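Local coordinates for protein salicylate 5-hydroxylase, large oxygenase component (Ralstonia sp., PDB 7C8Z) that hydroxylates salicylate at ring position 5 to give gentisate, as the Rieske-type, iron-dependent large oxygenase subunit of a multicomponent system using NADH and oxygen, at residues L54-H67 / R430-E442. Numbering follows the deposited sequence.
Sequences LYKRELERLFYANH and RGMYDYWRKVMGE
Met-440 pushes its thioether in among Leu-54, Arg-57, Glu-58 and Leu-62 of helix 54-63, a knob-into-hole fit that illustrates how a chain's C-terminal helix can pack across a helix from near its start. In this ring-hydroxylating oxygenase alpha subunit the axes of segments 54-63 and 430-440 cross almost perpendicularly, at 97°, and come within 10.5 Å. The side chain of Met-440 bends at chi2 (-86°) and again at chi3, which brings CE to 3.6 Å from Glu-58 CG, while SD lies alongside the aliphatic part of Arg-57. The preceding residue, Val-439, adds its CG1, which meets Leu-62 CD1 at 3.7 Å.

Polar groups frame this apolar centre. The indole of Trp-436 has Leu-54 CD1 at its edge and offers NE1 to Glu-58 OE2 at 2.9 Å, a nearly straight bond (165°) in the ring plane that uses the anti lone pair. The carboxylate stands almost upright to the indole; its OE2 also forms a salt bridge with Lys-232, the first residue of helix 232-238, so one buried oxygen ties helix 54-63 to two others.

Where helix 430-440 ends, Arg-57 and Arg-61 reach its last carbonyls. Arg-61, extended from CG to NE, points NH1 at Val-439 O (3.0 Å), on a lone pair. Arg-57 turns at chi3, and its NH1 makes a weak bond to Met-440 O and a salt bridge to Glu-442 OE2 (3.2 Å), guanidinium and carboxylate being nearly coplanar. At the far end of segment 54-67, His-67 meets Tyr-435 rim to rim, the ring planes perpendicular: His-67 ND1 bonds to Ala-65 O, steadying the imidazole, while NE2 and Tyr-435 OH, which Arg-272 also reaches, share a hydrogen bond of 2.6 Å.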
loop_
_atom_site.group_PDB
_atom_site.type_symbol
_atom_site.label_atom_id
_atom_site.label_comp_id
_atom_site.label_asym_id
_atom_site.label_seq_id
_atom_site.Cartn_x
_atom_site.Cartn_y
_atom_site.Cartn_z
ATOM N N LEU A 54 -7.498 23.751 -3.868
ATOM C CA LEU A 54 -6.665 24.430 -4.851
ATOM C C LEU A 54 -6.281 23.495 -5.990
ATOM O O LEU A 54 -6.247 23.912 -7.151
ATOM C CB LEU A 54 -5.415 25.001 -4.179
ATOM C CG LEU A 54 -5.636 26.257 -3.330
ATOM C CD1 LEU A 54 -4.317 26.825 -2.838
ATOM C CD2 LEU A 54 -6.426 27.307 -4.101
ATOM N N TYR A 55 -6.003 22.220 -5.685
ATOM C CA TYR A 55 -5.602 21.287 -6.739
ATOM C C TYR A 55 -6.747 21.002 -7.704
ATOM O O TYR A 55 -6.539 20.932 -8.919
ATOM C CB TYR A 55 -5.090 19.982 -6.132
ATOM C CG TYR A 55 -4.926 18.886 -7.162
ATOM C CD1 TYR A 55 -3.882 18.919 -8.074
ATOM C CD2 TYR A 55 -5.820 17.823 -7.228
ATOM C CE1 TYR A 55 -3.727 17.924 -9.023
ATOM C CE2 TYR A 55 -5.675 16.823 -8.174
ATOM C CZ TYR A 55 -4.625 16.881 -9.066
ATOM O OH TYR A 55 -4.469 15.898 -10.009
ATOM N N LYS A 56 -7.962 20.836 -7.182
ATOM C CA LYS A 56 -9.119 20.619 -8.045
ATOM C C LYS A 56 -9.416 21.855 -8.877
ATOM O O LYS A 56 -9.820 21.744 -10.047
ATOM C CB LYS A 56 -10.341 20.216 -7.221
ATOM C CG LYS A 56 -10.219 18.806 -6.677
ATOM C CD LYS A 56 -11.269 18.520 -5.632
ATOM C CE LYS A 56 -12.640 18.518 -6.251
ATOM N NZ LYS A 56 -13.646 19.073 -5.324
ATOM N N ARG A 57 -9.251 23.052 -8.290
ATOM C CA ARG A 57 -9.398 24.258 -9.097
ATOM C C ARG A 57 -8.325 24.322 -10.177
ATOM O O ARG A 57 -8.577 24.807 -11.286
ATOM C CB ARG A 57 -9.347 25.491 -8.211
ATOM C CG ARG A 57 -9.794 26.753 -8.926
ATOM C CD ARG A 57 -9.469 28.002 -8.130
ATOM N NE ARG A 57 -9.949 27.893 -6.758
ATOM C CZ ARG A 57 -9.553 28.676 -5.762
ATOM N NH1 ARG A 57 -8.663 29.635 -5.981
ATOM N NH2 ARG A 57 -10.046 28.496 -4.547
ATOM N N GLU A 58 -7.115 23.845 -9.864
ATOM C CA GLU A 58 -6.059 23.770 -10.868
ATOM C C GLU A 58 -6.459 22.852 -12.009
ATOM O O GLU A 58 -6.217 23.162 -13.178
ATOM C CB GLU A 58 -4.755 23.286 -10.232
ATOM C CG GLU A 58 -4.086 24.298 -9.336
ATOM C CD GLU A 58 -2.875 23.734 -8.639
ATOM O OE1 GLU A 58 -2.914 22.557 -8.228
ATOM O OE2 GLU A 58 -1.883 24.476 -8.493
ATOM N N LEU A 59 -7.049 21.702 -11.686
ATOM C CA LEU A 59 -7.532 20.812 -12.736
ATOM C C LEU A 59 -8.598 21.494 -13.584
ATOM O O LEU A 59 -8.575 21.405 -14.817
ATOM C CB LEU A 59 -8.088 19.526 -12.127
ATOM C CG LEU A 59 -7.130 18.487 -11.537
ATOM C CD1 LEU A 59 -7.924 17.296 -11.020
ATOM C CD2 LEU A 59 -6.084 18.046 -12.553
ATOM N N GLU A 60 -9.522 22.209 -12.941
ATOM C CA GLU A 60 -10.612 22.849 -13.678
ATOM C C GLU A 60 -10.105 23.958 -14.596
ATOM O O GLU A 60 -10.571 24.085 -15.735
ATOM C CB GLU A 60 -11.655 23.404 -12.706
ATOM C CG GLU A 60 -12.362 22.349 -11.860
ATOM C CD GLU A 60 -13.637 21.826 -12.504
ATOM O OE1 GLU A 60 -13.664 21.664 -13.741
ATOM O OE2 GLU A 60 -14.618 21.583 -11.771
ATOM N N ARG A 61 -9.147 24.765 -14.126
ATOM C CA ARG A 61 -8.797 26.010 -14.798
ATOM C C ARG A 61 -7.482 25.980 -15.566
ATOM O O ARG A 61 -7.260 26.864 -16.399
ATOM C CB ARG A 61 -8.743 27.156 -13.779
ATOM C CG ARG A 61 -10.074 27.422 -13.096
ATOM C CD ARG A 61 -10.020 28.686 -12.264
ATOM N NE ARG A 61 -11.287 28.957 -11.592
ATOM C CZ ARG A 61 -11.473 29.948 -10.726
ATOM N NH1 ARG A 61 -10.472 30.763 -10.425
ATOM N NH2 ARG A 61 -12.656 30.123 -10.158
ATOM N N LEU A 62 -6.610 25.006 -15.319
ATOM C CA LEU A 62 -5.347 24.901 -16.039
ATOM C C LEU A 62 -5.262 23.683 -16.941
ATOM O O LEU A 62 -4.539 23.720 -17.936
ATOM C CB LEU A 62 -4.168 24.872 -15.056
ATOM C CG LEU A 62 -3.831 26.171 -14.313
ATOM C CD1 LEU A 62 -3.999 27.384 -15.209
ATOM C CD2 LEU A 62 -4.670 26.328 -13.061
ATOM N N PHE A 63 -5.985 22.611 -16.620
ATOM C CA PHE A 63 -5.951 21.379 -17.397
ATOM C C PHE A 63 -7.206 21.128 -18.216
ATOM O O PHE A 63 -7.114 20.540 -19.295
ATOM C CB PHE A 63 -5.728 20.176 -16.472
ATOM C CG PHE A 63 -4.347 20.105 -15.903
ATOM C CD1 PHE A 63 -4.008 20.837 -14.778
ATOM C CD2 PHE A 63 -3.386 19.306 -16.493
ATOM C CE1 PHE A 63 -2.732 20.774 -14.252
ATOM C CE2 PHE A 63 -2.108 19.237 -15.971
ATOM C CZ PHE A 63 -1.780 19.973 -14.850
ATOM N N TYR A 64 -8.370 21.549 -17.730
ATOM C CA TYR A 64 -9.632 21.258 -18.391
ATOM C C TYR A 64 -10.217 22.456 -19.126
ATOM O O TYR A 64 -11.310 22.342 -19.686
ATOM C CB TYR A 64 -10.651 20.739 -17.371
ATOM C CG TYR A 64 -10.199 19.516 -16.605
ATOM C CD1 TYR A 64 -9.287 18.622 -17.152
ATOM C CD2 TYR A 64 -10.690 19.251 -15.335
ATOM C CE1 TYR A 64 -8.873 17.501 -16.454
ATOM C CE2 TYR A 64 -10.285 18.128 -14.628
ATOM C CZ TYR A 64 -9.376 17.256 -15.193
ATOM O OH TYR A 64 -8.971 16.143 -14.490
ATOM N N ALA A 65 -9.523 23.592 -19.147
ATOM C CA ALA A 65 -10.068 24.785 -19.779
ATOM C C ALA A 65 -8.936 25.727 -20.162
ATOM O O ALA A 65 -7.957 25.862 -19.424
ATOM C CB ALA A 65 -11.057 25.499 -18.853
ATOM N N ASN A 66 -9.080 26.362 -21.326
ATOM C CA ASN A 66 -8.214 27.448 -21.783
ATOM C C ASN A 66 -6.765 27.016 -21.975
ATOM O O ASN A 66 -5.868 27.864 -22.022
ATOM C CB ASN A 66 -8.272 28.646 -20.827
ATOM C CG ASN A 66 -9.627 29.323 -20.822
ATOM O OD1 ASN A 66 -10.321 29.337 -19.805
ATOM N ND2 ASN A 66 -10.014 29.892 -21.964
ATOM N N HIS A 67 -6.504 25.717 -22.104
ATOM C CA HIS A 67 -5.131 25.258 -22.241
ATOM C C HIS A 67 -5.076 24.050 -23.156
ATOM O O HIS A 67 -5.955 23.188 -23.113
ATOM C CB HIS A 67 -4.522 24.898 -20.882
ATOM C CG HIS A 67 -4.305 26.078 -19.993
ATOM N ND1 HIS A 67 -5.266 26.535 -19.118
ATOM C CD2 HIS A 67 -3.243 26.906 -19.853
ATOM C CE1 HIS A 67 -4.804 27.591 -18.474
ATOM N NE2 HIS A 67 -3.577 27.836 -18.900
ATOM N N ARG A 430 8.595 33.182 -10.805
ATOM C CA ARG A 430 7.805 34.347 -10.425
ATOM C C ARG A 430 6.721 34.631 -11.458
ATOM O O ARG A 430 5.586 34.966 -11.104
ATOM C CB ARG A 430 8.719 35.559 -10.235
ATOM C CG ARG A 430 9.499 35.496 -8.931
ATOM C CD ARG A 430 10.352 36.730 -8.660
ATOM N NE ARG A 430 11.162 37.156 -9.796
ATOM C CZ ARG A 430 12.470 36.946 -9.884
ATOM N NH1 ARG A 430 13.104 36.299 -8.913
ATOM N NH2 ARG A 430 13.144 37.374 -10.941
ATOM N N GLY A 431 7.042 34.468 -12.742
ATOM C CA GLY A 431 6.027 34.632 -13.766
ATOM C C GLY A 431 4.991 33.528 -13.736
ATOM O O GLY A 431 3.792 33.780 -13.910
ATOM N N MET A 432 5.442 32.289 -13.535
ATOM C CA MET A 432 4.523 31.171 -13.379
ATOM C C MET A 432 3.496 31.470 -12.301
ATOM O O MET A 432 2.293 31.300 -12.506
ATOM C CB MET A 432 5.306 29.898 -13.045
ATOM C CG MET A 432 4.447 28.694 -12.700
ATOM S SD MET A 432 5.417 27.183 -12.509
ATOM C CE MET A 432 4.463 26.320 -11.270
ATOM N N TYR A 433 3.950 31.960 -11.153
ATOM C CA TYR A 433 3.008 32.171 -10.062
ATOM C C TYR A 433 2.236 33.479 -10.183
ATOM O O TYR A 433 1.144 33.581 -9.621
ATOM C CB TYR A 433 3.731 32.049 -8.727
ATOM C CG TYR A 433 3.905 30.591 -8.390
ATOM C CD1 TYR A 433 2.842 29.848 -7.886
ATOM C CD2 TYR A 433 5.107 29.939 -8.632
ATOM C CE1 TYR A 433 2.980 28.505 -7.598
ATOM C CE2 TYR A 433 5.257 28.594 -8.345
ATOM C CZ TYR A 433 4.190 27.883 -7.830
ATOM O OH TYR A 433 4.330 26.545 -7.548
ATOM N N ASP A 434 2.743 34.460 -10.930
ATOM C CA ASP A 434 1.890 35.568 -11.354
ATOM C C ASP A 434 0.688 35.044 -12.138
ATOM O O ASP A 434 -0.474 35.347 -11.817
ATOM C CB ASP A 434 2.709 36.560 -12.186
ATOM C CG ASP A 434 1.870 37.692 -12.755
ATOM O OD1 ASP A 434 1.560 38.643 -12.008
ATOM O OD2 ASP A 434 1.532 37.636 -13.957
ATOM N N TYR A 435 0.959 34.229 -13.163
ATOM C CA TYR A 435 -0.117 33.615 -13.938
ATOM C C TYR A 435 -1.018 32.761 -13.054
ATOM O O TYR A 435 -2.243 32.742 -13.230
ATOM C CB TYR A 435 0.479 32.775 -15.069
ATOM C CG TYR A 435 -0.544 32.142 -15.983
ATOM C CD1 TYR A 435 -1.131 32.873 -17.003
ATOM C CD2 TYR A 435 -0.919 30.811 -15.831
ATOM C CE1 TYR A 435 -2.063 32.304 -17.843
ATOM C CE2 TYR A 435 -1.856 30.233 -16.672
ATOM C CZ TYR A 435 -2.422 30.989 -17.676
ATOM O OH TYR A 435 -3.355 30.441 -18.525
ATOM N N TRP A 436 -0.422 32.043 -12.101
ATOM C CA TRP A 436 -1.182 31.179 -11.204
ATOM C C TRP A 436 -2.164 31.986 -10.365
ATOM O O TRP A 436 -3.355 31.655 -10.293
ATOM C CB TRP A 436 -0.218 30.401 -10.309
ATOM C CG TRP A 436 -0.855 29.339 -9.468
ATOM C CD1 TRP A 436 -1.024 28.028 -9.796
ATOM C CD2 TRP A 436 -1.384 29.494 -8.146
ATOM N NE1 TRP A 436 -1.631 27.355 -8.764
ATOM C CE2 TRP A 436 -1.866 28.233 -7.740
ATOM C CE3 TRP A 436 -1.506 30.578 -7.270
ATOM C CZ2 TRP A 436 -2.459 28.025 -6.495
ATOM C CZ3 TRP A 436 -2.096 30.368 -6.036
ATOM C CH2 TRP A 436 -2.563 29.103 -5.659
ATOM N N ARG A 437 -1.680 33.055 -9.727
ATOM C CA ARG A 437 -2.560 33.908 -8.937
ATOM C C ARG A 437 -3.679 34.472 -9.792
ATOM O O ARG A 437 -4.842 34.495 -9.365
ATOM C CB ARG A 437 -1.768 35.054 -8.304
ATOM C CG ARG A 437 -0.667 34.634 -7.355
ATOM C CD ARG A 437 -0.235 35.801 -6.488
ATOM N NE ARG A 437 -1.327 36.274 -5.642
ATOM C CZ ARG A 437 -1.290 37.392 -4.926
ATOM N NH1 ARG A 437 -0.212 38.162 -4.949
ATOM N NH2 ARG A 437 -2.333 37.739 -4.183
ATOM N N LYS A 438 -3.357 34.898 -11.017
ATOM C CA LYS A 438 -4.382 35.483 -11.876
ATOM C C LYS A 438 -5.458 34.465 -12.243
ATOM O O LYS A 438 -6.658 34.747 -12.138
ATOM C CB LYS A 438 -3.730 36.078 -13.122
ATOM C CG LYS A 438 -2.948 37.334 -12.808
ATOM C CD LYS A 438 -2.165 37.847 -13.996
ATOM C CE LYS A 438 -1.371 39.084 -13.604
ATOM N NZ LYS A 438 -0.473 39.535 -14.694
ATOM N N VAL A 439 -5.050 33.262 -12.649
ATOM C CA VAL A 439 -6.026 32.271 -13.097
ATOM C C VAL A 439 -6.815 31.717 -11.918
ATOM O O VAL A 439 -7.985 31.340 -12.063
ATOM C CB VAL A 439 -5.332 31.155 -13.902
ATOM C CG1 VAL A 439 -6.322 30.064 -14.273
ATOM C CG2 VAL A 439 -4.691 31.730 -15.158
ATOM N N MET A 440 -6.217 31.688 -10.730
ATOM C CA MET A 440 -6.845 31.066 -9.576
ATOM C C MET A 440 -7.479 32.077 -8.632
ATOM O O MET A 440 -8.118 31.674 -7.653
ATOM C CB MET A 440 -5.815 30.225 -8.813
ATOM C CG MET A 440 -5.171 29.138 -9.651
ATOM S SD MET A 440 -6.149 27.626 -9.647
ATOM C CE MET A 440 -5.937 27.104 -7.943
ATOM N N GLY A 441 -7.347 33.370 -8.912
ATOM C CA GLY A 441 -7.962 34.382 -8.078
ATOM C C GLY A 441 -7.504 34.311 -6.637
ATOM O O GLY A 441 -8.328 34.214 -5.725
ATOM N N GLU A 442 -6.195 34.355 -6.417
ATOM C CA GLU A 442 -5.641 34.286 -5.070
ATOM C C GLU A 442 -4.697 35.449 -4.813
ATOM O O GLU A 442 -4.013 35.908 -5.726
ATOM C CB GLU A 442 -4.905 32.956 -4.858
ATOM C CG GLU A 442 -5.810 31.737 -4.817
ATOM C CD GLU A 442 -6.359 31.461 -3.430
ATOM O OE1 GLU A 442 -5.751 31.918 -2.440
ATOM O OE2 GLU A 442 -7.407 30.790 -3.328
#